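Long-range contact in putative C39-like peptidase (Bacillus anthracis, PDB 3ERV), which is of unknown function but, as a member of the C39-like family of papain-type peptidases, probably cleaves peptide bonds with a catalytic cysteine: residues A[86-91]-A[169-174]. Residues are numbered along the deposited sequence; the frame is centred on the assembly and turned at random.
Sequences RGNPNE and GDVSIT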
loop_
_atom_site.group_PDB
_atom_site.type_symbol
_atom_site.label_atom_id
_atom_site.label_comp_id
_atom_site.label_asym_id
_atom_site.label_seq_id
_atom_site.Cartn_x
_atom_site.Cartn_y
_atom_site.Cartn_z
ATOM N N ARG A 86 -20.093 9.670 0.749
ATOM C CA ARG A 86 -18.777 9.291 0.221
ATOM C C ARG A 86 -18.412 7.813 0.410
ATOM O O ARG A 86 -18.772 7.182 1.426
ATOM C CB ARG A 86 -17.679 10.108 0.888
ATOM C CG ARG A 86 -17.907 11.575 0.749
ATOM C CD ARG A 86 -16.757 12.340 1.315
ATOM N NE ARG A 86 -16.901 13.753 0.986
ATOM C CZ ARG A 86 -16.477 14.307 -0.142
ATOM N NH1 ARG A 86 -15.851 13.576 -1.053
ATOM N NH2 ARG A 86 -16.673 15.603 -0.343
ATOM N N GLY A 87 -17.652 7.281 -0.562
ATOM C CA GLY A 87 -17.173 5.898 -0.500
ATOM C C GLY A 87 -16.146 5.729 0.588
ATOM O O GLY A 87 -15.376 6.661 0.894
ATOM N N ASN A 88 -16.126 4.529 1.160
ATOM C CA ASN A 88 -15.191 4.151 2.208
ATOM C C ASN A 88 -14.041 3.329 1.640
ATOM O O ASN A 88 -14.274 2.276 1.020
ATOM C CB ASN A 88 -15.913 3.310 3.275
ATOM C CG ASN A 88 -15.134 3.222 4.610
ATOM O OD1 ASN A 88 -13.888 3.062 4.655
ATOM N ND2 ASN A 88 -15.882 3.337 5.720
ATOM N N PRO A 89 -12.790 3.795 1.838
ATOM C CA PRO A 89 -11.665 3.001 1.261
ATOM C C PRO A 89 -11.431 1.678 1.990
ATOM O O PRO A 89 -10.653 0.821 1.501
ATOM C CB PRO A 89 -10.443 3.916 1.396
ATOM C CG PRO A 89 -10.819 4.890 2.572
ATOM C CD PRO A 89 -12.357 5.080 2.428
ATOM N N ASN A 90 -12.078 1.525 3.156
ATOM C CA ASN A 90 -12.138 0.246 3.821
ATOM C C ASN A 90 -13.127 -0.705 3.163
ATOM O O ASN A 90 -13.083 -1.917 3.403
ATOM C CB ASN A 90 -12.423 0.398 5.320
ATOM C CG ASN A 90 -11.328 1.221 6.051
ATOM O OD1 ASN A 90 -10.198 0.769 6.254
ATOM N ND2 ASN A 90 -11.678 2.450 6.423
ATOM N N GLU A 91 -14.005 -0.186 2.312
ATOM C CA GLU A 91 -14.942 -1.067 1.607
ATOM C C GLU A 91 -14.455 -1.454 0.185
ATOM O O GLU A 91 -14.582 -2.596 -0.243
ATOM C CB GLU A 91 -16.326 -0.471 1.562
ATOM C CG GLU A 91 -17.382 -1.542 1.361
ATOM C CD GLU A 91 -18.749 -0.959 0.980
ATOM O OE1 GLU A 91 -19.045 0.184 1.428
ATOM O OE2 GLU A 91 -19.520 -1.643 0.256
ATOM N N GLY A 169 -19.234 4.766 8.936
ATOM C CA GLY A 169 -18.525 5.572 9.908
ATOM C C GLY A 169 -17.522 6.504 9.255
ATOM O O GLY A 169 -17.331 6.489 8.048
ATOM N N ASP A 170 -16.882 7.312 10.082
ATOM C CA ASP A 170 -15.962 8.334 9.608
ATOM C C ASP A 170 -14.646 7.706 9.256
ATOM O O ASP A 170 -14.233 6.718 9.865
ATOM C CB ASP A 170 -15.729 9.365 10.699
ATOM C CG ASP A 170 -17.006 10.023 11.145
ATOM O OD1 ASP A 170 -18.055 9.801 10.470
ATOM O OD2 ASP A 170 -16.965 10.765 12.165
ATOM N N VAL A 171 -14.008 8.262 8.246
ATOM C CA VAL A 171 -12.679 7.824 7.925
ATOM C C VAL A 171 -11.813 9.040 7.641
ATOM O O VAL A 171 -12.241 9.981 6.993
ATOM C CB VAL A 171 -12.633 6.752 6.757
ATOM C CG1 VAL A 171 -13.595 7.120 5.646
ATOM C CG2 VAL A 171 -11.212 6.628 6.169
ATOM N N SER A 172 -10.591 8.998 8.153
ATOM C CA SER A 172 -9.624 10.043 7.888
ATOM C C SER A 172 -8.869 9.784 6.592
ATOM O O SER A 172 -8.316 8.690 6.391
ATOM C CB SER A 172 -8.656 10.146 9.047
ATOM O OG SER A 172 -9.396 10.539 10.195
ATOM N N ILE A 173 -8.909 10.781 5.703
ATOM C CA ILE A 173 -8.239 10.738 4.426
ATOM C C ILE A 173 -7.311 11.950 4.246
ATOM O O ILE A 173 -7.486 12.993 4.880
ATOM C CB ILE A 173 -9.263 10.656 3.225
ATOM C CG1 ILE A 173 -9.974 11.982 2.994
ATOM C CG2 ILE A 173 -10.242 9.433 3.334
ATOM C CD1 ILE A 173 -9.335 12.738 1.872
ATOM N N THR A 174 -6.276 11.771 3.448
ATOM C CA THR A 174 -5.448 12.858 3.026
ATOM C C THR A 174 -5.111 12.619 1.566
ATOM O O THR A 174 -4.782 11.497 1.210
ATOM C CB THR A 174 -4.114 12.986 3.838
ATOM O OG1 THR A 174 -3.263 13.896 3.136
ATOM C CG2 THR A 174 -3.370 11.644 3.980
#
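The two-stranded hairpin 162-166/169-173 packs through one face of its second strand on an Asx turn in the loop that follows strand 85-86, with Val171 meeting Pro89 and the amides of Asn88 and Asn90. CG1 of Val171 stands between the backbone N and the carbonyl carbon (chi1 42°) and lies 4.0 Å from Pro89 CD, while CG2 faces the neighbouring ring atom, Pro89 CG, also at 4.0 Å. The two methyls therefore lie against the CG-CD edge of the proline ring, one to each carbon. Beside them, OD1 of Asn88 comes within 4.2 Å of Val171 CG1, and ND2 of Asn90 lies at the same distance from Val171 CG2.

No hydrogen bond joins the two segments directly; those of the turn lie within 86-91. Asn88 OD1 accepts from Asn90 N at 2.8 Å, the bond that defines the turn, with the donor tilted 27° from the carbonyl plane, and from Asn90 ND2 at 2.9 Å, in that plane on a lone pair. Asn88 ND2 bonds to Thr166 OG1, which also bonds to Gly169 O. Bonds at both ends hold the Asn88 amide in one orientation, and the turn offers Val171 a proline edge flanked by two amides bonded to each other, linked to the hairpin through a shared threonine hydroxyl.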